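Local atomic coordinates of periplasmic binding protein (Pseudomonas aeruginosa, PDB entry 2R79), a protein that binds heme through a tyrosine on its iron and probably carries it across the periplasm for uptake by the cell. Residues V17-E22 with K102-W107; S23-V28 with Q36-L41; S32-A37 with D236-V241; G164-N169 with P246-G251. One frame throughout, in Å; residues are numbered along the deposited sequence.

In the fold
Interactions 1 and 2 lie in the same lobe, about 14 Å apart between centres and each about 19 Å from the centre of the chain, around the parallel sheet that holds strand 25-28; interaction 2 is nested inside the loop closed by interaction 1. Interaction 3 runs from that lobe to the loop after strand 232-235 of the mixed sheet. Its centre is about 12 Å from that of interaction 2, with which it shares Q36 and A37. The centre of interaction 4, on helices 163-170 and 248-259, is about 13 Å from that of interaction 3, and their segments alternate along the chain. R247 ties these two by bonds to D236 and T238. Interaction 3 thus bridges parts nearly 200 residues apart, beside the heme.

Interaction 1. Residues V17-E22 with K102-W107; sequences VALGGE and KKLGDW
L19 meets L104 through a single methyl: its CD1 lies 3.7 Å from L104 CB. The two leucine side chains cross at about a right angle, so the branch of L19 rests on the base of L104, close to the helix backbone. The same methyl comes 4.2 Å from G105 N, on the backbone of helix 94-108. In L19 the CG stands beside the backbone N and anti to the carbonyl carbon (chi1 -60°), and the extended second torsion carries CD1 outward to this spot. That is the whole of the tight part, small and apolar, made by three buried residues. On the other flank of helix 94-108, K102 points its exposed side chain away from the 17-22 segment. Behind L19 the chain leaves helix 10-18 in a Schellman motif: G20, with positive phi (93°), returns its N to V17 O at 2.8 Å; at these angles a CB would press on the carbonyl O of L19, which explains the glycine. That carbonyl is hydrogen-bonded to S262 of a second subunit. L19 also packs on R113 and A117 of helix 111-135, while L104 reaches W5 of strand 5-7, so the contact joins the end of helix 10-18 to two helices and the parallel sheet.

Interaction 2. Residues S23-V28 with Q36-L41; sequences SKLVGV and QALKQL
L41 closes over the backbone of L25 and can be followed outward from its own CB. CB starts toward strand 25-28, and CG continues beside the backbone N, anti to the carbonyl carbon (chi1 -73°), where it divides into two methyls. CD1 reaches furthest into the contact: it lies 3.7 Å from L25 O and 4.1 Å from L25 CB, touching the strand's backbone and the root of its side chain together. CD2 meets the same carbonyl oxygen, L25 O, at 4.0 Å. That oxygen is not left to apolar neighbours alone, since it accepts a hydrogen bond from R281 of a second subunit. Within this chain the strand is at one edge of the parallel sheet, in the order 25-28, 5-7, 62-65, 85-87, and it bonds through its backbone to W5 and S7; the 3-10 turn 36-40 packs its apolar side on L25 and V28. L38 comes from that turn at an oblique angle to L25, the methyls L38 CD1 and L25 CD1 standing 4.1 Å apart. V28 divides its two methyls between different partners. CG2, held between the backbone N and the carbonyl carbon, touches L38 O at 3.6 Å, whereas CG1 stands 4.4 Å from both L38 CG and L41 CD1, at the loose margin of the contact. Beyond L25 and L38 lies V17 of helix 10-18, which touches both leucines.

Interaction 3. Residues S32-A37 with D236-V241; sequences SQHPQA and DPTLLV. With HEM (protoporphyrin IX containing Fe), chain D.
The H34 ring approaches T238 and D236 with its CE1 corner, 3.4 Å from T238 OG1 and 3.5 Å from D236 OD2. Both oxygens stand obliquely to the ring, whose plane is turned 57° from that of the carboxylate. The van der Waals part is one methyl: T238 CG2 stands 4.0 Å from each of Q33 CD, OE1 and NE2, against the amide as a whole, the two side chains crossing at about a right angle. Q33 NE2 is hydrogen-bonded to T30 O, which holds the amide there. Hydrogen bonds stay within 236-241: D236 OD1 accepts from T238 OG1 at 2.8 Å and from T238 N at 3.1 Å, both from the same face of the carboxylate, and the backbone bond makes this an Asx turn. It opens the 3-10 segment 237-240 in the loop after strand 232-235, which meets the loop following strand 25-28 here, joining the two lobes of the periplasmic binding protein. Charge comes from R247, which makes a salt bridge to D236 OD2 and a hydrogen bond to T238 OG1. P237 and V241 belong to the heme pocket and touch the porphyrin by van der Waals contact: P237 CG lies 3.7 Å from HEM CBB, and V241 CG2 3.8 Å from HEM CMC.

Interaction 4. Residues G164-N169 with P246-G251; sequences GDWVLN and PRLPDG. With SO4 (sulfate ion), chain C.
Two helices of the chain, 163-170 and 248-259, meet here near the start of the latter, where the forked end of L248 rests against W166 and V167, one methyl to each. CD1 stands 3.8 Å from W166 CZ3, on the six-membered ring, in an oblique approach to the ring; CD2 lies 3.9 Å from V167 CG2, and these two side chains cross at about a right angle. The indole is carried to L248 by a first torsion that places CG anti to the backbone N (chi1 -172°), and V167 CG2 lies in plane at the edge of the ring system. The pyrrole side of W166 has a polar partner: its NE1 donates to O4 of a sulfate at 2.8 Å, with an angle of 163° at the hydrogen. R170 and the backbone N of L94 bind the same anion, which probably came from the crystallisation liquor. Nearby, Y121 of helix 111-135 touches L248 and L125 touches W166. W166 is thus two-sided in its chemistry: its benzene ring is packed against aliphatic carbon, while its one N-H is satisfied by an anion, and the join between the helices rests on van der Waals contact.

Interaction 1. Residues V17-E22 with K102-W107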
# COMPACT_ATOMS: atom_id res chain seq x y z
N VAL A 17 0.31 14.38 25.53
CA VAL A 17 0.39 12.96 25.23
C VAL A 17 1.72 12.40 25.72
O VAL A 17 1.76 11.35 26.38
CB VAL A 17 0.27 12.70 23.71
CG1 VAL A 17 0.63 11.26 23.41
CG2 VAL A 17 -1.15 12.98 23.24
N ALA A 18 2.81 13.09 25.41
CA ALA A 18 4.15 12.67 25.81
C ALA A 18 4.27 12.45 27.31
O ALA A 18 4.96 11.54 27.76
CB ALA A 18 5.18 13.69 25.35
N LEU A 19 3.60 13.30 28.09
CA LEU A 19 3.64 13.20 29.55
C LEU A 19 2.64 12.18 30.09
O LEU A 19 2.50 12.01 31.31
CB LEU A 19 3.36 14.57 30.18
CG LEU A 19 4.33 15.70 29.81
CD1 LEU A 19 3.86 17.01 30.43
CD2 LEU A 19 5.72 15.33 30.27
N GLY A 20 1.93 11.51 29.18
CA GLY A 20 0.96 10.50 29.58
C GLY A 20 -0.47 10.97 29.74
O GLY A 20 -1.31 10.23 30.26
N GLY A 21 -0.79 12.18 29.30
CA GLY A 21 -2.14 12.68 29.46
C GLY A 21 -3.07 12.49 28.28
O GLY A 21 -4.05 13.23 28.15
N GLU A 22 -2.80 11.51 27.43
CA GLU A 22 -3.65 11.29 26.26
C GLU A 22 -5.11 10.97 26.57
O GLU A 22 -6.01 11.46 25.89
CB GLU A 22 -3.10 10.17 25.36
CG GLU A 22 -3.75 10.15 23.99
CD GLU A 22 -3.22 9.05 23.08
OE1 GLU A 22 -2.04 8.66 23.23
OE2 GLU A 22 -3.97 8.59 22.19
N LYS A 102 6.72 22.53 33.10
CA LYS A 102 6.51 22.66 34.54
C LYS A 102 5.02 22.69 34.84
O LYS A 102 4.53 21.96 35.70
CB LYS A 102 7.17 23.95 35.04
CG LYS A 102 6.86 24.30 36.49
CD LYS A 102 7.42 23.26 37.45
CE LYS A 102 7.12 23.64 38.90
NZ LYS A 102 7.65 22.63 39.86
N LYS A 103 4.29 23.54 34.12
CA LYS A 103 2.85 23.66 34.33
C LYS A 103 2.09 22.39 33.94
O LYS A 103 1.30 21.87 34.72
CB LYS A 103 2.30 24.84 33.54
CG LYS A 103 2.89 26.17 33.95
CD LYS A 103 2.26 27.32 33.17
CE LYS A 103 2.87 28.65 33.60
NZ LYS A 103 2.19 29.81 32.95
N LEU A 104 2.34 21.89 32.73
CA LEU A 104 1.66 20.68 32.26
C LEU A 104 1.89 19.55 33.25
O LEU A 104 0.96 18.81 33.58
CB LEU A 104 2.18 20.27 30.89
CG LEU A 104 1.87 21.22 29.73
CD1 LEU A 104 2.43 20.65 28.44
CD2 LEU A 104 0.36 21.42 29.62
N GLY A 105 3.12 19.43 33.73
CA GLY A 105 3.43 18.39 34.68
C GLY A 105 2.55 18.51 35.92
O GLY A 105 2.00 17.51 36.39
N ASP A 106 2.41 19.72 36.44
CA ASP A 106 1.61 19.94 37.63
C ASP A 106 0.12 19.68 37.42
O ASP A 106 -0.49 18.97 38.22
CB ASP A 106 1.80 21.37 38.16
CG ASP A 106 3.17 21.59 38.78
OD1 ASP A 106 3.81 20.59 39.20
OD2 ASP A 106 3.61 22.75 38.86
N TRP A 107 -0.47 20.23 36.37
CA TRP A 107 -1.89 20.01 36.13
C TRP A 107 -2.20 18.55 35.78
O TRP A 107 -3.34 18.12 35.87
CB TRP A 107 -2.41 20.91 35.00
CG TRP A 107 -2.13 22.37 35.20
CD1 TRP A 107 -2.12 23.06 36.38
CD2 TRP A 107 -1.84 23.33 34.17
NE1 TRP A 107 -1.83 24.38 36.16
CE2 TRP A 107 -1.65 24.58 34.81
CE3 TRP A 107 -1.72 23.26 32.78
CZ2 TRP A 107 -1.34 25.75 34.10
CZ3 TRP A 107 -1.41 24.43 32.07
CH2 TRP A 107 -1.22 25.66 32.74

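Interaction 2. Residues S23-V28 with Q36-L41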
# COMPACT_ATOMS: atom_id res chain seq x y z
N SER A 23 -5.35 10.16 27.60
CA SER A 23 -6.72 9.79 27.94
C SER A 23 -7.49 10.96 28.55
O SER A 23 -8.70 10.87 28.73
CB SER A 23 -6.74 8.59 28.90
OG SER A 23 -6.22 8.94 30.17
N LYS A 24 -6.81 12.04 28.86
CA LYS A 24 -7.50 13.19 29.43
C LYS A 24 -7.88 14.21 28.37
O LYS A 24 -8.63 15.15 28.65
CB LYS A 24 -6.64 13.84 30.52
CG LYS A 24 -6.52 12.97 31.75
CD LYS A 24 -5.75 13.64 32.86
CE LYS A 24 -5.76 12.77 34.11
NZ LYS A 24 -4.83 13.30 35.14
N LEU A 25 -7.38 14.03 27.15
CA LEU A 25 -7.70 14.93 26.04
C LEU A 25 -9.04 14.56 25.42
O LEU A 25 -9.20 13.45 24.92
CB LEU A 25 -6.61 14.85 24.95
CG LEU A 25 -5.28 15.57 25.19
CD1 LEU A 25 -4.30 15.24 24.06
CD2 LEU A 25 -5.53 17.07 25.27
N VAL A 26 -10.01 15.47 25.46
CA VAL A 26 -11.32 15.18 24.88
C VAL A 26 -11.55 15.93 23.57
O VAL A 26 -12.52 15.68 22.86
CB VAL A 26 -12.49 15.51 25.87
CG1 VAL A 26 -12.38 14.64 27.11
CG2 VAL A 26 -12.48 16.99 26.23
N GLY A 27 -10.64 16.85 23.25
CA GLY A 27 -10.77 17.61 22.02
C GLY A 27 -9.52 18.41 21.71
O GLY A 27 -8.80 18.83 22.61
N VAL A 28 -9.26 18.62 20.42
CA VAL A 28 -8.09 19.38 20.00
C VAL A 28 -8.37 20.22 18.75
O VAL A 28 -9.35 20.00 18.04
CB VAL A 28 -6.91 18.44 19.69
CG1 VAL A 28 -6.59 17.60 20.91
CG2 VAL A 28 -7.23 17.57 18.50
N GLN A 36 -1.01 10.48 15.59
CA GLN A 36 -2.08 10.24 14.63
C GLN A 36 -3.48 10.11 15.26
O GLN A 36 -4.45 10.63 14.71
CB GLN A 36 -1.72 8.98 13.85
CG GLN A 36 -2.59 8.66 12.66
CD GLN A 36 -2.18 7.36 12.00
OE1 GLN A 36 -1.06 7.24 11.49
NE2 GLN A 36 -3.07 6.37 12.03
N ALA A 37 -3.57 9.46 16.41
CA ALA A 37 -4.85 9.27 17.09
C ALA A 37 -5.59 10.56 17.42
O ALA A 37 -6.82 10.59 17.47
CB ALA A 37 -4.64 8.45 18.36
N LEU A 38 -4.84 11.64 17.65
CA LEU A 38 -5.45 12.92 17.97
C LEU A 38 -6.37 13.44 16.85
O LEU A 38 -7.25 14.27 17.09
CB LEU A 38 -4.35 13.95 18.27
CG LEU A 38 -4.04 14.27 19.74
CD1 LEU A 38 -4.15 13.02 20.61
CD2 LEU A 38 -2.65 14.88 19.82
N LYS A 39 -6.17 12.93 15.64
CA LYS A 39 -6.99 13.36 14.51
C LYS A 39 -8.39 12.75 14.60
O LYS A 39 -9.33 13.23 13.96
CB LYS A 39 -6.33 12.94 13.19
CG LYS A 39 -4.88 13.38 13.08
CD LYS A 39 -4.16 12.71 11.93
CE LYS A 39 -4.42 13.41 10.61
NZ LYS A 39 -3.50 12.90 9.55
N GLN A 40 -8.54 11.70 15.41
CA GLN A 40 -9.83 11.05 15.56
C GLN A 40 -10.64 11.58 16.74
O GLN A 40 -11.73 11.08 17.04
CB GLN A 40 -9.63 9.53 15.68
CG GLN A 40 -8.92 8.94 14.47
CD GLN A 40 -8.64 7.46 14.60
OE1 GLN A 40 -9.51 6.62 14.36
NE2 GLN A 40 -7.41 7.12 14.97
N LEU A 41 -10.13 12.61 17.41
CA LEU A 41 -10.85 13.20 18.54
C LEU A 41 -11.72 14.33 18.02
O LEU A 41 -11.51 14.83 16.91
CB LEU A 41 -9.88 13.75 19.59
CG LEU A 41 -9.11 12.78 20.48
CD1 LEU A 41 -8.19 13.57 21.37
CD2 LEU A 41 -10.07 11.95 21.33

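Interaction 3. Residues S32-A37 with D236-V241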
# COMPACT_ATOMS: atom_id res chain seq x y z
N SER A 32 -3.34 19.98 15.74
CA SER A 32 -2.92 18.85 16.57
C SER A 32 -3.12 17.56 15.79
O SER A 32 -4.20 16.96 15.82
CB SER A 32 -3.72 18.82 17.87
OG SER A 32 -3.49 20.01 18.61
N GLN A 33 -2.07 17.12 15.10
CA GLN A 33 -2.13 15.93 14.27
C GLN A 33 -1.15 14.85 14.69
O GLN A 33 -0.96 13.86 13.98
CB GLN A 33 -1.85 16.34 12.82
CG GLN A 33 -2.91 17.26 12.23
CD GLN A 33 -2.42 17.98 10.99
OE1 GLN A 33 -1.68 17.43 10.18
NE2 GLN A 33 -2.86 19.23 10.82
N HIS A 34 -0.53 15.02 15.85
CA HIS A 34 0.43 14.05 16.35
C HIS A 34 0.29 13.89 17.85
O HIS A 34 0.29 14.87 18.58
CB HIS A 34 1.85 14.48 16.00
CG HIS A 34 2.09 14.61 14.53
ND1 HIS A 34 1.72 15.73 13.81
CD2 HIS A 34 2.59 13.73 13.62
CE1 HIS A 34 1.97 15.53 12.53
NE2 HIS A 34 2.50 14.33 12.39
N PRO A 35 0.17 12.64 18.32
CA PRO A 35 0.15 11.46 17.46
C PRO A 35 -1.09 11.36 16.57
O PRO A 35 -2.08 12.07 16.76
CB PRO A 35 0.24 10.30 18.46
CG PRO A 35 -0.45 10.86 19.67
CD PRO A 35 0.13 12.25 19.74
N GLN A 36 -1.01 10.48 15.59
CA GLN A 36 -2.08 10.24 14.63
C GLN A 36 -3.48 10.11 15.26
O GLN A 36 -4.45 10.63 14.71
CB GLN A 36 -1.72 8.98 13.85
CG GLN A 36 -2.59 8.66 12.66
CD GLN A 36 -2.18 7.36 12.00
OE1 GLN A 36 -1.06 7.24 11.49
NE2 GLN A 36 -3.07 6.37 12.03
N ALA A 37 -3.57 9.46 16.41
CA ALA A 37 -4.85 9.27 17.09
C ALA A 37 -5.59 10.56 17.42
O ALA A 37 -6.82 10.59 17.47
CB ALA A 37 -4.64 8.45 18.36
N ASP A 236 7.44 19.43 7.90
CA ASP A 236 6.12 19.26 8.48
C ASP A 236 5.76 20.56 9.18
O ASP A 236 6.38 20.93 10.17
CB ASP A 236 6.15 18.11 9.49
CG ASP A 236 4.81 17.85 10.13
OD1 ASP A 236 3.84 18.60 9.84
OD2 ASP A 236 4.72 16.89 10.93
N PRO A 237 4.76 21.28 8.68
CA PRO A 237 4.35 22.56 9.29
C PRO A 237 3.94 22.51 10.76
O PRO A 237 4.13 23.50 11.48
CB PRO A 237 3.22 23.04 8.38
CG PRO A 237 2.62 21.75 7.89
CD PRO A 237 3.85 20.91 7.58
N THR A 238 3.38 21.39 11.21
CA THR A 238 2.94 21.27 12.60
C THR A 238 4.13 21.36 13.57
O THR A 238 3.95 21.62 14.76
CB THR A 238 2.16 19.94 12.85
OG1 THR A 238 2.96 18.82 12.48
CG2 THR A 238 0.88 19.93 12.04
N LEU A 239 5.33 21.17 13.05
CA LEU A 239 6.52 21.27 13.89
C LEU A 239 6.75 22.71 14.36
O LEU A 239 7.54 22.93 15.28
CB LEU A 239 7.76 20.80 13.11
CG LEU A 239 7.94 19.29 12.98
CD1 LEU A 239 9.17 18.97 12.13
CD2 LEU A 239 8.07 18.68 14.38
N LEU A 240 6.05 23.66 13.75
CA LEU A 240 6.20 25.08 14.08
C LEU A 240 5.01 25.74 14.79
O LEU A 240 5.00 26.96 14.99
CB LEU A 240 6.51 25.86 12.79
CG LEU A 240 7.68 25.34 11.95
CD1 LEU A 240 7.78 26.13 10.65
CD2 LEU A 240 8.98 25.46 12.75
N VAL A 241 4.02 24.96 15.17
CA VAL A 241 2.85 25.51 15.84
C VAL A 241 2.81 25.15 17.33
O VAL A 241 3.18 24.04 17.72
CB VAL A 241 1.54 24.99 15.20
CG1 VAL A 241 0.34 25.68 15.84
CG2 VAL A 241 1.57 25.23 13.70
CHA HEM D . -4.34 31.60 9.10
CHB HEM D . -4.46 26.68 9.11
CHC HEM D . 0.22 26.59 10.40
CHD HEM D . 0.34 31.47 10.48
C1A HEM D . -4.80 30.26 8.99
C2A HEM D . -6.13 29.84 8.54
C3A HEM D . -6.15 28.47 8.58
C4A HEM D . -4.84 28.03 9.01
CMA HEM D . -7.34 27.56 8.29
CAA HEM D . -7.30 30.70 8.09
CBA HEM D . -7.27 31.05 6.60
CGA HEM D . -6.16 32.03 6.26
O1A HEM D . -6.23 33.20 6.69
O2A HEM D . -5.20 31.63 5.55
C1B HEM D . -3.21 26.21 9.55
C2B HEM D . -2.82 24.81 9.64
C3B HEM D . -1.49 24.79 9.99
C4B HEM D . -1.09 26.17 10.13
CMB HEM D . -3.74 23.60 9.45
CAB HEM D . -0.69 23.67 10.22
CBB HEM D . -0.66 22.56 9.44
C1C HEM D . 0.65 27.92 10.55
C2C HEM D . 2.02 28.31 10.79
C3C HEM D . 2.09 29.67 10.76
C4C HEM D . 0.72 30.12 10.59
CMC HEM D . 3.20 27.39 11.05
CAC HEM D . 3.26 30.42 10.68
CBC HEM D . 3.80 31.09 11.73
C1D HEM D . -0.93 31.92 10.15
C2D HEM D . -1.25 33.31 9.97
C3D HEM D . -2.55 33.37 9.62
C4D HEM D . -3.05 32.00 9.52
CMD HEM D . -0.31 34.50 10.15
CAD HEM D . -3.30 34.70 9.52
CBD HEM D . -4.39 34.95 10.56
CGD HEM D . -3.87 35.09 11.99
O1D HEM D . -4.69 35.33 12.90
O2D HEM D . -2.64 34.96 12.21
NA HEM D . -4.03 29.13 9.30
NB HEM D . -2.16 27.05 9.91
NC HEM D . -0.16 29.04 10.44
ND HEM D . -2.04 31.11 9.89
FE HEM D . -2.16 29.09 10.06

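Interaction 4. Residues G164-N169 with P246-G251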
# COMPACT_ATOMS: atom_id res chain seq x y z
N GLY A 164 10.80 29.00 13.37
CA GLY A 164 11.55 28.66 12.17
C GLY A 164 13.02 29.01 12.30
O GLY A 164 13.89 28.23 11.90
N ASP A 165 13.30 30.18 12.87
CA ASP A 165 14.68 30.63 13.07
C ASP A 165 15.40 29.73 14.07
O ASP A 165 16.55 29.36 13.88
CB ASP A 165 14.70 32.08 13.59
CG ASP A 165 16.10 32.57 13.88
OD1 ASP A 165 16.90 32.71 12.93
OD2 ASP A 165 16.42 32.82 15.07
N TRP A 166 14.69 29.37 15.14
CA TRP A 166 15.23 28.50 16.17
C TRP A 166 15.62 27.17 15.53
O TRP A 166 16.71 26.63 15.79
CB TRP A 166 14.18 28.26 17.24
CG TRP A 166 14.67 27.54 18.44
CD1 TRP A 166 15.15 28.09 19.61
CD2 TRP A 166 14.70 26.12 18.63
NE1 TRP A 166 15.45 27.10 20.51
CE2 TRP A 166 15.19 25.88 19.94
CE3 TRP A 166 14.36 25.02 17.83
CZ2 TRP A 166 15.34 24.59 20.47
CZ3 TRP A 166 14.51 23.73 18.35
CH2 TRP A 166 15.00 23.54 19.66
N VAL A 167 14.74 26.64 14.70
CA VAL A 167 15.00 25.38 14.02
C VAL A 167 16.19 25.45 13.06
O VAL A 167 16.99 24.51 12.98
CB VAL A 167 13.74 24.88 13.27
CG1 VAL A 167 14.11 23.77 12.28
CG2 VAL A 167 12.72 24.36 14.27
N LEU A 168 16.32 26.56 12.34
CA LEU A 168 17.43 26.68 11.41
C LEU A 168 18.75 26.76 12.18
O LEU A 168 19.73 26.11 11.82
CB LEU A 168 17.27 27.93 10.52
CG LEU A 168 16.16 27.91 9.46
CD1 LEU A 168 16.16 29.23 8.68
CD2 LEU A 168 16.38 26.74 8.52
N ASN A 169 18.76 27.55 13.25
CA ASN A 169 19.97 27.69 14.05
C ASN A 169 20.37 26.39 14.72
O ASN A 169 21.52 25.97 14.64
CB ASN A 169 19.81 28.79 15.10
CG ASN A 169 19.80 30.19 14.49
OD1 ASN A 169 20.71 30.54 13.73
ND2 ASN A 169 18.79 30.99 14.83
N PRO A 246 7.97 18.09 21.13
CA PRO A 246 8.77 16.88 21.35
C PRO A 246 9.39 16.23 20.11
O PRO A 246 10.32 15.45 20.22
CB PRO A 246 7.80 15.94 22.07
CG PRO A 246 6.48 16.34 21.50
CD PRO A 246 6.55 17.85 21.48
N ARG A 247 8.89 16.57 18.93
CA ARG A 247 9.43 15.98 17.70
C ARG A 247 10.55 16.80 17.07
O ARG A 247 11.19 16.34 16.14
CB ARG A 247 8.32 15.77 16.67
CG ARG A 247 7.32 14.67 17.01
CD ARG A 247 6.26 14.56 15.92
NE ARG A 247 5.53 15.81 15.77
CZ ARG A 247 5.14 16.32 14.60
NH1 ARG A 247 5.41 15.68 13.47
NH2 ARG A 247 4.50 17.48 14.57
N LEU A 248 10.80 18.00 17.58
CA LEU A 248 11.85 18.85 17.02
C LEU A 248 13.22 18.18 17.00
O LEU A 248 13.95 18.31 16.02
CB LEU A 248 11.92 20.19 17.75
CG LEU A 248 10.78 21.13 17.38
CD1 LEU A 248 10.91 22.44 18.13
CD2 LEU A 248 10.80 21.38 15.87
N PRO A 249 13.59 17.46 18.07
CA PRO A 249 14.90 16.83 18.04
C PRO A 249 15.08 15.90 16.83
O PRO A 249 16.13 15.92 16.18
CB PRO A 249 14.95 16.08 19.37
CG PRO A 249 14.21 17.02 20.27
CD PRO A 249 12.99 17.38 19.42
N ASP A 250 14.06 15.11 16.52
CA ASP A 250 14.16 14.22 15.36
C ASP A 250 14.19 15.08 14.11
O ASP A 250 14.87 14.76 13.14
CB ASP A 250 12.98 13.26 15.29
CG ASP A 250 12.98 12.26 16.43
OD1 ASP A 250 14.01 11.57 16.64
OD2 ASP A 250 11.94 12.15 17.13
N GLY A 251 13.45 16.19 14.14
CA GLY A 251 13.41 17.10 13.01
C GLY A 251 14.77 17.73 12.77
O GLY A 251 15.21 17.86 11.63
S SO4 C . 17.19 29.14 23.28
O1 SO4 C . 17.18 29.58 24.71
O2 SO4 C . 16.85 30.26 22.34
O3 SO4 C . 18.57 28.62 23.01
O4 SO4 C . 16.25 28.00 23.04